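Local coordinates for ribonucleoside-diphosphate reductase subunit beta (Streptococcus sanguinis, PDB 4N83), which carries the dimetal site of a class Ib ribonucleotide reductase, active with manganese or iron, that probably converts ribonucleoside diphosphates to their deoxy forms, at residues 28-33 and 181-186; 57-62 and 102-107; 63-68 and 154-159; 98-103 and 188-193. All coordinates share one frame; numbering follows the deposited sequence.

Contact 1 of 4, residues 28-33 and 181-186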
loop_
_atom_site.group_PDB
_atom_site.type_symbol
_atom_site.label_atom_id
_atom_site.label_comp_id
_atom_site.label_asym_id
_atom_site.label_seq_id
_atom_site.Cartn_x
_atom_site.Cartn_y
_atom_site.Cartn_z
ATOM N N GLN A 28 -5.890 11.358 -4.981
ATOM C CA GLN A 28 -6.951 11.188 -3.984
ATOM C C GLN A 28 -6.435 10.603 -2.659
ATOM O O GLN A 28 -7.150 9.855 -1.990
ATOM C CB GLN A 28 -8.068 10.296 -4.543
ATOM C CG GLN A 28 -8.953 10.962 -5.583
ATOM C CD GLN A 28 -10.032 10.034 -6.115
ATOM O OE1 GLN A 28 -10.363 9.022 -5.491
ATOM N NE2 GLN A 28 -10.591 10.376 -7.271
ATOM N N PHE A 29 -5.202 10.941 -2.285
ATOM C CA PHE A 29 -4.622 10.526 -1.001
ATOM C C PHE A 29 -5.195 11.383 0.131
ATOM O O PHE A 29 -5.404 12.585 -0.045
ATOM C CB PHE A 29 -3.091 10.656 -1.055
ATOM C CG PHE A 29 -2.403 10.487 0.275
ATOM C CD1 PHE A 29 -1.817 9.276 0.623
ATOM C CD2 PHE A 29 -2.310 11.551 1.167
ATOM C CE1 PHE A 29 -1.171 9.125 1.841
ATOM C CE2 PHE A 29 -1.669 11.404 2.386
ATOM C CZ PHE A 29 -1.097 10.189 2.724
ATOM N N TRP A 30 -5.440 10.768 1.287
ATOM C CA TRP A 30 -5.951 11.499 2.454
ATOM C C TRP A 30 -5.709 10.768 3.776
ATOM O O TRP A 30 -5.409 9.570 3.794
ATOM C CB TRP A 30 -7.446 11.785 2.294
ATOM C CG TRP A 30 -8.299 10.557 2.199
ATOM C CD1 TRP A 30 -8.533 9.807 1.087
ATOM C CD2 TRP A 30 -9.042 9.946 3.259
ATOM N NE1 TRP A 30 -9.371 8.762 1.385
ATOM C CE2 TRP A 30 -9.699 8.823 2.714
ATOM C CE3 TRP A 30 -9.213 10.236 4.618
ATOM C CZ2 TRP A 30 -10.517 7.989 3.480
ATOM C CZ3 TRP A 30 -10.028 9.405 5.380
ATOM C CH2 TRP A 30 -10.670 8.295 4.807
ATOM N N LEU A 31 -5.846 11.509 4.875
ATOM C CA LEU A 31 -5.688 10.966 6.225
ATOM C C LEU A 31 -6.779 11.474 7.169
ATOM O O LEU A 31 -7.241 12.609 7.052
ATOM C CB LEU A 31 -4.311 11.327 6.794
ATOM C CG LEU A 31 -3.108 10.545 6.262
ATOM C CD1 LEU A 31 -1.812 11.179 6.744
ATOM C CD2 LEU A 31 -3.175 9.083 6.680
ATOM N N ASP A 32 -7.168 10.619 8.110
ATOM C CA ASP A 32 -8.189 10.954 9.109
ATOM C C ASP A 32 -7.732 12.020 10.110
ATOM O O ASP A 32 -8.563 12.692 10.724
ATOM C CB ASP A 32 -8.637 9.692 9.867
ATOM C CG ASP A 32 -7.472 8.887 10.422
ATOM O OD1 ASP A 32 -7.205 8.981 11.637
ATOM O OD2 ASP A 32 -6.818 8.165 9.638
ATOM N N THR A 33 -6.419 12.169 10.269
ATOM C CA THR A 33 -5.846 13.126 11.217
ATOM C C THR A 33 -6.018 14.595 10.801
ATOM O O THR A 33 -5.878 15.492 11.634
ATOM C CB THR A 33 -4.347 12.846 11.442
ATOM O OG1 THR A 33 -3.694 12.692 10.176
ATOM C CG2 THR A 33 -4.158 11.576 12.263
ATOM N N ALA A 181 -19.285 12.873 8.044
ATOM C CA ALA A 181 -19.735 12.567 6.688
ATOM C C ALA A 181 -18.595 12.687 5.677
ATOM O O ALA A 181 -18.461 11.840 4.796
ATOM C CB ALA A 181 -20.889 13.475 6.296
ATOM N N GLU A 182 -17.782 13.738 5.806
ATOM C CA GLU A 182 -16.650 13.976 4.894
ATOM C C GLU A 182 -15.637 12.831 4.893
ATOM O O GLU A 182 -15.094 12.478 3.847
ATOM C CB GLU A 182 -15.933 15.296 5.231
ATOM C CG GLU A 182 -16.389 16.492 4.403
ATOM C CD GLU A 182 -15.900 16.457 2.960
ATOM O OE1 GLU A 182 -16.420 17.244 2.141
ATOM O OE2 GLU A 182 -15.000 15.651 2.638
ATOM N N ILE A 183 -15.387 12.259 6.067
ATOM C CA ILE A 183 -14.451 11.142 6.197
ATOM C C ILE A 183 -15.009 9.870 5.547
ATOM O O ILE A 183 -14.248 9.001 5.125
ATOM C CB ILE A 183 -14.086 10.895 7.681
ATOM C CG1 ILE A 183 -12.787 10.100 7.797
ATOM C CG2 ILE A 183 -15.218 10.199 8.423
ATOM C CD1 ILE A 183 -12.191 10.141 9.188
ATOM N N ILE A 184 -16.336 9.776 5.480
ATOM C CA ILE A 184 -17.025 8.711 4.748
ATOM C C ILE A 184 -17.153 9.087 3.270
ATOM O O ILE A 184 -17.060 8.226 2.393
ATOM C CB ILE A 184 -18.430 8.444 5.338
ATOM C CG1 ILE A 184 -18.326 7.968 6.794
ATOM C CG2 ILE A 184 -19.195 7.430 4.499
ATOM C CD1 ILE A 184 -17.649 6.625 6.982
ATOM N N LYS A 185 -17.376 10.375 3.011
ATOM C CA LYS A 185 -17.441 10.919 1.652
ATOM C C LYS A 185 -16.163 10.600 0.873
ATOM O O LYS A 185 -16.219 10.212 -0.296
ATOM C CB LYS A 185 -17.643 12.438 1.708
ATOM C CG LYS A 185 -18.117 13.076 0.411
ATOM C CD LYS A 185 -19.621 13.298 0.408
ATOM C CE LYS A 185 -20.058 14.093 -0.812
ATOM N NZ LYS A 185 -20.090 13.265 -2.050
ATOM N N LEU A 186 -15.017 10.771 1.532
ATOM C CA LEU A 186 -13.714 10.477 0.933
ATOM C C LEU A 186 -13.531 8.986 0.641
ATOM O O LEU A 186 -12.919 8.621 -0.365
ATOM C CB LEU A 186 -12.585 10.967 1.848
ATOM C CG LEU A 186 -12.452 12.486 2.003
ATOM C CD1 LEU A 186 -11.689 12.835 3.272
ATOM C CD2 LEU A 186 -11.783 13.103 0.785
#

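Contact 2 of 4, residues 57-62 and 102-107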
loop_
_atom_site.group_PDB
_atom_site.type_symbol
_atom_site.label_atom_id
_atom_site.label_comp_id
_atom_site.label_asym_id
_atom_site.label_seq_id
_atom_site.Cartn_x
_atom_site.Cartn_y
_atom_site.Cartn_z
ATOM N N LYS A 57 -22.870 0.760 15.276
ATOM C CA LYS A 57 -23.086 -0.544 14.644
ATOM C C LYS A 57 -22.835 -0.502 13.134
ATOM O O LYS A 57 -22.428 -1.502 12.539
ATOM C CB LYS A 57 -24.512 -1.037 14.912
ATOM C CG LYS A 57 -24.766 -1.459 16.351
ATOM C CD LYS A 57 -26.170 -2.017 16.522
ATOM C CE LYS A 57 -26.334 -2.722 17.858
ATOM N NZ LYS A 57 -27.708 -3.264 18.031
ATOM N N VAL A 58 -23.086 0.656 12.528
ATOM C CA VAL A 58 -22.885 0.849 11.093
ATOM C C VAL A 58 -21.399 0.919 10.752
ATOM O O VAL A 58 -20.911 0.125 9.948
ATOM C CB VAL A 58 -23.618 2.119 10.595
ATOM C CG1 VAL A 58 -23.025 2.640 9.292
ATOM C CG2 VAL A 58 -25.103 1.832 10.426
ATOM N N PHE A 59 -20.688 1.867 11.360
ATOM C CA PHE A 59 -19.261 2.045 11.086
ATOM C C PHE A 59 -18.461 0.814 11.502
ATOM O O PHE A 59 -17.595 0.355 10.758
ATOM C CB PHE A 59 -18.703 3.286 11.796
ATOM C CG PHE A 59 -19.273 4.592 11.301
ATOM C CD1 PHE A 59 -19.429 4.838 9.938
ATOM C CD2 PHE A 59 -19.626 5.590 12.198
ATOM C CE1 PHE A 59 -19.947 6.042 9.490
ATOM C CE2 PHE A 59 -20.140 6.797 11.754
ATOM C CZ PHE A 59 -20.302 7.024 10.398
ATOM N N GLY A 60 -18.763 0.284 12.684
ATOM C CA GLY A 60 -18.110 -0.922 13.185
ATOM C C GLY A 60 -18.283 -2.124 12.271
ATOM O O GLY A 60 -17.366 -2.932 12.122
ATOM N N GLY A 61 -19.464 -2.246 11.668
ATOM C CA GLY A 61 -19.740 -3.320 10.714
ATOM C C GLY A 61 -18.942 -3.174 9.431
ATOM O O GLY A 61 -18.466 -4.162 8.872
ATOM N N LEU A 62 -18.804 -1.933 8.966
ATOM C CA LEU A 62 -17.995 -1.627 7.788
ATOM C C LEU A 62 -16.502 -1.760 8.092
ATOM O O LEU A 62 -15.724 -2.156 7.223
ATOM C CB LEU A 62 -18.295 -0.213 7.286
ATOM C CG LEU A 62 -19.731 0.072 6.835
ATOM C CD1 LEU A 62 -19.938 1.571 6.676
ATOM C CD2 LEU A 62 -20.063 -0.664 5.545
ATOM N N LYS A 102 -8.803 2.369 9.466
ATOM C CA LYS A 102 -8.375 3.214 10.584
ATOM C C LYS A 102 -9.332 4.381 10.828
ATOM O O LYS A 102 -9.656 4.685 11.977
ATOM C CB LYS A 102 -6.953 3.747 10.358
ATOM C CG LYS A 102 -6.488 4.731 11.426
ATOM C CD LYS A 102 -5.028 5.109 11.263
ATOM C CE LYS A 102 -4.679 6.332 12.100
ATOM N NZ LYS A 102 -4.930 6.123 13.552
ATOM N N SER A 103 -9.778 5.026 9.751
ATOM C CA SER A 103 -10.623 6.224 9.845
ATOM C C SER A 103 -11.824 6.062 10.786
ATOM O O SER A 103 -12.225 7.019 11.450
ATOM C CB SER A 103 -11.103 6.650 8.454
ATOM O OG SER A 103 -11.764 5.589 7.790
ATOM N N TYR A 104 -12.387 4.856 10.841
ATOM C CA TYR A 104 -13.502 4.562 11.744
ATOM C C TYR A 104 -13.101 4.708 13.212
ATOM O O TYR A 104 -13.884 5.202 14.024
ATOM C CB TYR A 104 -14.039 3.148 11.510
ATOM C CG TYR A 104 -14.512 2.881 10.100
ATOM C CD1 TYR A 104 -15.552 3.618 9.542
ATOM C CD2 TYR A 104 -13.930 1.880 9.329
ATOM C CE1 TYR A 104 -15.992 3.371 8.251
ATOM C CE2 TYR A 104 -14.363 1.624 8.040
ATOM C CZ TYR A 104 -15.393 2.371 7.502
ATOM O OH TYR A 104 -15.827 2.120 6.219
ATOM N N SER A 105 -11.885 4.273 13.545
ATOM C CA SER A 105 -11.373 4.366 14.917
ATOM C C SER A 105 -11.254 5.817 15.396
ATOM O O SER A 105 -11.455 6.099 16.580
ATOM C CB SER A 105 -10.015 3.662 15.039
ATOM O OG SER A 105 -10.094 2.310 14.622
ATOM N N SER A 106 -10.929 6.726 14.475
ATOM C CA SER A 106 -10.859 8.159 14.778
ATOM C C SER A 106 -12.240 8.755 15.047
ATOM O O SER A 106 -12.376 9.674 15.856
ATOM C CB SER A 106 -10.191 8.917 13.631
ATOM O OG SER A 106 -8.880 8.435 13.406
ATOM N N ILE A 107 -13.256 8.232 14.361
ATOM C CA ILE A 107 -14.642 8.643 14.591
ATOM C C ILE A 107 -15.086 8.214 15.985
ATOM O O ILE A 107 -15.689 8.998 16.717
ATOM C CB ILE A 107 -15.605 8.035 13.544
ATOM C CG1 ILE A 107 -15.299 8.589 12.147
ATOM C CG2 ILE A 107 -17.058 8.318 13.913
ATOM C CD1 ILE A 107 -15.939 7.802 11.022
#

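Contact 3 of 4, residues 63-68 and 154-159. With MN (manganese (II) ion), chain J; MN (manganese (II) ion), chain I.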
loop_
_atom_site.group_PDB
_atom_site.type_symbol
_atom_site.label_atom_id
_atom_site.label_comp_id
_atom_site.label_asym_id
_atom_site.label_seq_id
_atom_site.Cartn_x
_atom_site.Cartn_y
_atom_site.Cartn_z
ATOM N N THR A 63 -16.114 -1.426 9.323
ATOM C CA THR A 63 -14.728 -1.576 9.780
ATOM C C THR A 63 -14.232 -3.010 9.596
ATOM O O THR A 63 -13.066 -3.233 9.271
ATOM C CB THR A 63 -14.576 -1.195 11.270
ATOM O OG1 THR A 63 -15.259 0.036 11.531
ATOM C CG2 THR A 63 -13.104 -1.047 11.649
ATOM N N LEU A 64 -15.124 -3.973 9.811
ATOM C CA LEU A 64 -14.815 -5.388 9.613
ATOM C C LEU A 64 -14.457 -5.681 8.155
ATOM O O LEU A 64 -13.560 -6.479 7.879
ATOM C CB LEU A 64 -16.011 -6.253 10.033
ATOM C CG LEU A 64 -15.789 -7.764 10.124
ATOM C CD1 LEU A 64 -14.941 -8.116 11.338
ATOM C CD2 LEU A 64 -17.123 -8.491 10.177
ATOM N N LEU A 65 -15.156 -5.025 7.232
ATOM C CA LEU A 65 -14.987 -5.272 5.801
ATOM C C LEU A 65 -13.856 -4.457 5.163
ATOM O O LEU A 65 -13.310 -4.864 4.138
ATOM C CB LEU A 65 -16.299 -5.008 5.066
ATOM C CG LEU A 65 -17.498 -5.833 5.545
ATOM C CD1 LEU A 65 -18.790 -5.291 4.951
ATOM C CD2 LEU A 65 -17.321 -7.306 5.204
ATOM N N ASP A 66 -13.514 -3.311 5.752
ATOM C CA ASP A 66 -12.316 -2.566 5.337
ATOM C C ASP A 66 -11.047 -3.222 5.891
ATOM O O ASP A 66 -9.966 -3.065 5.320
ATOM C CB ASP A 66 -12.390 -1.090 5.761
ATOM C CG ASP A 66 -13.004 -0.198 4.687
ATOM O OD1 ASP A 66 -12.513 -0.211 3.539
ATOM O OD2 ASP A 66 -13.969 0.531 4.997
ATOM N N THR A 67 -11.184 -3.945 7.004
ATOM C CA THR A 67 -10.100 -4.774 7.538
ATOM C C THR A 67 -9.915 -6.010 6.662
ATOM O O THR A 67 -8.788 -6.416 6.376
ATOM C CB THR A 67 -10.392 -5.234 8.982
ATOM O OG1 THR A 67 -10.758 -4.106 9.783
ATOM C CG2 THR A 67 -9.169 -5.913 9.595
ATOM N N LEU A 68 -11.033 -6.607 6.254
ATOM C CA LEU A 68 -11.032 -7.759 5.352
ATOM C C LEU A 68 -10.304 -7.456 4.043
ATOM O O LEU A 68 -9.553 -8.292 3.537
ATOM C CB LEU A 68 -12.473 -8.190 5.052
ATOM C CG LEU A 68 -12.687 -9.317 4.038
ATOM C CD1 LEU A 68 -12.085 -10.618 4.542
ATOM C CD2 LEU A 68 -14.170 -9.486 3.747
ATOM N N VAL A 154 -15.963 -6.032 -5.979
ATOM C CA VAL A 154 -16.843 -5.013 -6.556
ATOM C C VAL A 154 -18.208 -5.037 -5.866
ATOM O O VAL A 154 -18.724 -3.987 -5.487
ATOM C CB VAL A 154 -17.003 -5.184 -8.085
ATOM C CG1 VAL A 154 -18.087 -4.261 -8.632
ATOM C CG2 VAL A 154 -15.680 -4.911 -8.789
ATOM N N PHE A 155 -18.787 -6.226 -5.701
ATOM C CA PHE A 155 -20.037 -6.366 -4.944
ATOM C C PHE A 155 -19.874 -5.852 -3.517
ATOM O O PHE A 155 -20.772 -5.203 -2.982
ATOM C CB PHE A 155 -20.506 -7.828 -4.877
ATOM C CG PHE A 155 -21.253 -8.306 -6.096
ATOM C CD1 PHE A 155 -22.177 -7.493 -6.750
ATOM C CD2 PHE A 155 -21.066 -9.603 -6.559
ATOM C CE1 PHE A 155 -22.866 -7.955 -7.859
ATOM C CE2 PHE A 155 -21.758 -10.069 -7.664
ATOM C CZ PHE A 155 -22.656 -9.245 -8.316
ATOM N N LEU A 156 -18.732 -6.158 -2.908
ATOM C CA LEU A 156 -18.467 -5.776 -1.525
ATOM C C LEU A 156 -18.565 -4.266 -1.339
ATOM O O LEU A 156 -19.451 -3.778 -0.639
ATOM C CB LEU A 156 -17.083 -6.276 -1.086
ATOM C CG LEU A 156 -16.576 -5.893 0.309
ATOM C CD1 LEU A 156 -17.606 -6.215 1.380
ATOM C CD2 LEU A 156 -15.260 -6.601 0.599
ATOM N N GLU A 157 -17.678 -3.535 -2.004
ATOM C CA GLU A 157 -17.483 -2.111 -1.729
ATOM C C GLU A 157 -18.321 -1.154 -2.586
ATOM O O GLU A 157 -18.494 0.006 -2.210
ATOM C CB GLU A 157 -15.998 -1.774 -1.850
ATOM C CG GLU A 157 -15.138 -2.582 -0.893
ATOM C CD GLU A 157 -13.676 -2.205 -0.955
ATOM O OE1 GLU A 157 -13.064 -2.369 -2.032
ATOM O OE2 GLU A 157 -13.141 -1.747 0.073
ATOM N N THR A 158 -18.843 -1.633 -3.716
ATOM C CA THR A 158 -19.670 -0.803 -4.604
ATOM C C THR A 158 -21.173 -0.942 -4.323
ATOM O O THR A 158 -21.955 -0.077 -4.720
ATOM C CB THR A 158 -19.427 -1.143 -6.093
ATOM O OG1 THR A 158 -18.048 -1.474 -6.301
ATOM C CG2 THR A 158 -19.809 0.029 -6.995
ATOM N N PHE A 159 -21.568 -2.015 -3.635
ATOM C CA PHE A 159 -22.985 -2.359 -3.467
ATOM C C PHE A 159 -23.391 -2.523 -1.995
ATOM O O PHE A 159 -24.182 -1.730 -1.481
ATOM C CB PHE A 159 -23.311 -3.612 -4.305
ATOM C CG PHE A 159 -24.378 -4.501 -3.718
ATOM C CD1 PHE A 159 -25.679 -4.044 -3.554
ATOM C CD2 PHE A 159 -24.080 -5.809 -3.352
ATOM C CE1 PHE A 159 -26.656 -4.867 -3.018
ATOM C CE2 PHE A 159 -25.054 -6.635 -2.819
ATOM C CZ PHE A 159 -26.344 -6.164 -2.651
HETATM MN MN MN J . -12.718 0.187 1.464
HETATM MN MN MN I . -11.601 -1.350 -2.871
#

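Contact 4 of 4, residues 98-103 and 188-193. With MN (manganese (II) ion), chain J; MN (manganese (II) ion), chain I.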
loop_
_atom_site.group_PDB
_atom_site.type_symbol
_atom_site.label_atom_id
_atom_site.label_comp_id
_atom_site.label_asym_id
_atom_site.label_seq_id
_atom_site.Cartn_x
_atom_site.Cartn_y
_atom_site.Cartn_z
ATOM N N SER A 98 -6.515 0.201 4.260
ATOM C CA SER A 98 -6.113 0.295 5.670
ATOM C C SER A 98 -6.458 1.661 6.267
ATOM O O SER A 98 -6.810 1.753 7.445
ATOM C CB SER A 98 -4.614 0.010 5.849
ATOM O OG SER A 98 -4.366 -1.380 5.987
ATOM N N VAL A 99 -6.347 2.715 5.458
ATOM C CA VAL A 99 -6.724 4.063 5.889
ATOM C C VAL A 99 -8.226 4.119 6.158
ATOM O O VAL A 99 -8.664 4.752 7.120
ATOM C CB VAL A 99 -6.339 5.138 4.846
ATOM C CG1 VAL A 99 -6.881 6.506 5.244
ATOM C CG2 VAL A 99 -4.827 5.204 4.680
ATOM N N HIS A 100 -9.006 3.451 5.309
ATOM C CA HIS A 100 -10.453 3.354 5.501
ATOM C C HIS A 100 -10.776 2.621 6.804
ATOM O O HIS A 100 -11.668 3.028 7.549
ATOM C CB HIS A 100 -11.125 2.630 4.326
ATOM C CG HIS A 100 -10.923 3.297 3.000
ATOM N ND1 HIS A 100 -11.202 2.673 1.804
ATOM C CD2 HIS A 100 -10.448 4.524 2.680
ATOM C CE1 HIS A 100 -10.922 3.492 0.805
ATOM N NE2 HIS A 100 -10.462 4.623 1.310
ATOM N N ALA A 101 -10.041 1.545 7.074
ATOM C CA ALA A 101 -10.224 0.770 8.300
ATOM C C ALA A 101 -9.881 1.590 9.546
ATOM O O ALA A 101 -10.586 1.517 10.556
ATOM C CB ALA A 101 -9.383 -0.496 8.251
ATOM N N LYS A 102 -8.803 2.369 9.466
ATOM C CA LYS A 102 -8.375 3.214 10.584
ATOM C C LYS A 102 -9.332 4.381 10.828
ATOM O O LYS A 102 -9.656 4.685 11.977
ATOM C CB LYS A 102 -6.953 3.747 10.358
ATOM C CG LYS A 102 -6.488 4.731 11.426
ATOM C CD LYS A 102 -5.028 5.109 11.263
ATOM C CE LYS A 102 -4.679 6.332 12.100
ATOM N NZ LYS A 102 -4.930 6.123 13.552
ATOM N N SER A 103 -9.778 5.026 9.751
ATOM C CA SER A 103 -10.623 6.224 9.845
ATOM C C SER A 103 -11.824 6.062 10.786
ATOM O O SER A 103 -12.225 7.019 11.450
ATOM C CB SER A 103 -11.103 6.650 8.454
ATOM O OG SER A 103 -11.764 5.589 7.790
ATOM N N ILE A 188 -15.914 6.817 -0.117
ATOM C CA ILE A 188 -16.731 6.526 -1.298
ATOM C C ILE A 188 -16.039 7.005 -2.581
ATOM O O ILE A 188 -16.147 6.358 -3.624
ATOM C CB ILE A 188 -18.138 7.164 -1.184
ATOM C CG1 ILE A 188 -18.908 6.555 -0.003
ATOM C CG2 ILE A 188 -18.932 6.973 -2.473
ATOM C CD1 ILE A 188 -20.026 7.433 0.520
ATOM N N ARG A 189 -15.332 8.132 -2.499
ATOM C CA ARG A 189 -14.576 8.651 -3.641
ATOM C C ARG A 189 -13.488 7.670 -4.082
ATOM O O ARG A 189 -13.273 7.476 -5.279
ATOM C CB ARG A 189 -13.947 10.009 -3.310
ATOM C CG ARG A 189 -13.367 10.732 -4.519
ATOM C CD ARG A 189 -12.730 12.058 -4.137
ATOM N NE ARG A 189 -11.471 11.890 -3.412
ATOM C CZ ARG A 189 -10.735 12.890 -2.926
ATOM N NH1 ARG A 189 -11.119 14.152 -3.080
ATOM N NH2 ARG A 189 -9.604 12.627 -2.280
ATOM N N ASP A 190 -12.807 7.061 -3.112
ATOM C CA ASP A 190 -11.784 6.052 -3.401
ATOM C C ASP A 190 -12.400 4.759 -3.923
ATOM O O ASP A 190 -11.916 4.192 -4.904
ATOM C CB ASP A 190 -10.940 5.745 -2.156
ATOM C CG ASP A 190 -9.924 6.830 -1.849
ATOM O OD1 ASP A 190 -9.455 7.514 -2.785
ATOM O OD2 ASP A 190 -9.583 6.990 -0.658
ATOM N N GLU A 191 -13.461 4.296 -3.265
ATOM C CA GLU A 191 -14.096 3.028 -3.630
ATOM C C GLU A 191 -14.851 3.103 -4.956
ATOM O O GLU A 191 -15.015 2.089 -5.633
ATOM C CB GLU A 191 -15.026 2.535 -2.513
ATOM C CG GLU A 191 -14.315 2.146 -1.219
ATOM C CD GLU A 191 -13.241 1.086 -1.408
ATOM O OE1 GLU A 191 -13.283 0.347 -2.414
ATOM O OE2 GLU A 191 -12.341 0.992 -0.549
ATOM N N SER A 192 -15.306 4.297 -5.326
ATOM C CA SER A 192 -15.916 4.509 -6.637
ATOM C C SER A 192 -14.906 4.235 -7.754
ATOM O O SER A 192 -15.256 3.665 -8.788
ATOM C CB SER A 192 -16.459 5.936 -6.754
ATOM O OG SER A 192 -17.098 6.139 -8.001
ATOM N N VAL A 193 -13.655 4.632 -7.526
ATOM C CA VAL A 193 -12.573 4.420 -8.492
ATOM C C VAL A 193 -12.054 2.978 -8.454
ATOM O O VAL A 193 -11.662 2.432 -9.489
ATOM C CB VAL A 193 -11.398 5.399 -8.248
ATOM C CG1 VAL A 193 -10.267 5.148 -9.240
ATOM C CG2 VAL A 193 -11.875 6.842 -8.347
HETATM MN MN MN J . -12.718 0.187 1.464
HETATM MN MN MN I . -11.601 -1.350 -2.871
#

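Contact 1 of 4, residues 28-33 and 181-186
The indole of Trp30 lies against helix 178-206 with Leu186 over one face and the carbonyl oxygen of Gln28 in plane at its edge. Leu186 CB sits above the five-membered ring, 3.9 Å from its centroid and 17° off the ring normal, a CH-pi contact. CD1 of the same leucine extends the cover toward the six-membered ring, 3.8 Å from Trp30 CE3. At the far end of the indole, Ile183 crosses at about a right angle, its CG1 3.7 Å from Trp30 CZ3. Trp30 holds CG between its own backbone N and carbonyl carbon (chi1 62°), and from there the ring reaches toward the helix. The segment 28-33 is the irregular chain that follows helix 16-27, laid along one of the long helices of the ferritin-like bundle. Further along it, Asp32 meets the helix through its methylene: CB is 3.6 Å from Ile183 CD1. Ile183 sends CG1 anti to its backbone N (chi1 -160°), which carries CD1 out to that meeting point. The polar ends of both loop residues turn to other partners: Trp30 NE1 is hydrogen-bonded to Asp190 OD2, and Asp32 OD1 to Ser106 OG. Next to Trp30 in the chain, Phe29 stacks on Phe29 of the second subunit, which places this loop at the dimer interface.

Contact 2 of 4, residues 57-62 and 102-107
Tyr104 lies against Phe59 and Leu62, two residues one helical turn apart on helix 49-78. The carbonyl oxygen of Phe59 stands over the centre of the tyrosine ring, 3.9 Å above its plane. Phe59 CB approaches Tyr104 CD1 at 3.9 Å, and the two aromatic side chains cross at a slant. Nearer the phenol end, Leu62 comes in at about a right angle, with CB 3.6 Å from Tyr104 OH. One turn on from the tyrosine, Ile107 lies over a face of the Phe59 ring with CD1, while its CG2 touches Phe59 CE2 at 4.1 Å. Segments 57-62 and 102-107 run nearly antiparallel (155°), their axes 9.7 Å apart at closest approach, as parts of neighbouring members of the helical bundle that small subunits of ribonucleotide reductase share with ferritins. Tyr104 is the predicted active-site residue, consistent with the radical-bearing tyrosine of this family. With CG anti to its carbonyl carbon (chi1 -58°), its ring projects toward helix 49-78 and directs OH toward the metal site, where it is hydrogen-bonded to Asp66 OD2. In the next shell the Phe59 oxygen also takes a hydrogen bond from Thr63 OG1. Val180 and Ile184 of helix 178-206 also pack on Phe59, Ile107 rests on Ile183 of the same helix, and Leu62 abuts Phe161.

Contact 3 of 4, residues 63-68 and 154-159
Glu157, which meets Asp66 at a shared metal, binds the manganese ion of chain I through OE1 at 2.0 Å. Its other oxygen, OE2, reaches the manganese ion of chain J at 2.4 Å, and this carboxylate therefore bridges the dimanganese centre of the ferritin-like bundle. Asp66 OD1 binds the same chain J ion at 2.1 Å, and Glu97 and Glu191 add ligands to it. The Asp66 and Glu157 carboxylate planes are turned 63° from each other, and the two manganese ions probably offset the negative charge gathered there. Glu157 lies within a wider pi-type turn at 156-159 and runs extended beyond CG (chi2 -177°); the axes of segments 63-68 and 154-159 come no closer than 11.3 Å. Asp66 turns OD2 to the hydroxyl of Tyr104. Beside the metals the contact is apolar: Leu65 CD1 meets Leu156 CD1 at 3.9 Å, and Leu68 CD2 touches the other methyl of Leu156; Phe161 packs on Leu65 and Leu156, and Tyr141 on Leu156. Where helix 49-78 meets the second subunit, Thr67 OG1, also hydrogen-bonded to Ile8 N of that subunit, joins Thr67 N in gripping Thr63 O from opposite faces of the carbonyl plane.

Contact 4 of 4, residues 98-103 and 188-193
His100 reaches across to Asp190 and Glu191, its CG set anti to the carbonyl carbon (chi1 -60°). From CB, which packs on Asp66, the side chain passes through CG to a ring lying with its edge to the metal. ND1 is 2.9 Å from the manganese ion of chain J, longer than the carboxylate bonds to that ion, and 3.1 Å from Glu191 OE2. CE1 lies between the two acids, 3.2 Å from Glu191 OE2 and 3.7 Å from Asp190 CB. At the tip, NE2 donates a nearly straight hydrogen bond to Asp190 OD2 (3.2 Å, 171°), in the ring plane and onto the anti lone pair. Ring and carboxylate are nearly coplanar, 21° apart, and the hydrogen bond to Asp190, which Trp30 holds in turn, fixes the rotation of the imidazole. Glu191, bent at its second torsion, stands steeply to the ring; OE2 binds the chain J manganese at 2.2 Å and OE1, also hydrogen-bonded to His194 ND1, the chain I ion at 2.4 Å. Such a metal-site histidine backed by an aspartate and a tryptophan, next to a bridging glutamate, is characteristic of the dinuclear centre of ribonucleotide reductase small subunits.

In the fold
From the N terminus, the loop at 28-33 opens contact 1, which closes on helix 178-206 and encloses contacts 2 and 3 along the chain. Helix 49-78 then supplies 57-62 and 63-68 in succession: contact 2 closes early, on helix 84-111, whereas contact 3 waits for helix 148-160, so the two cross. Contact 4 leaves from 98-103, sharing Lys102 and Ser103 with contact 2, and ends on helix 178-206 beyond contact 1, crossing both contact 1 and contact 3. Contacts 3 and 4 thus gather four bundle helices round the same two manganese ions, while contacts 1 and 2 pack next to that centre, and all four lie within reach of the second subunit.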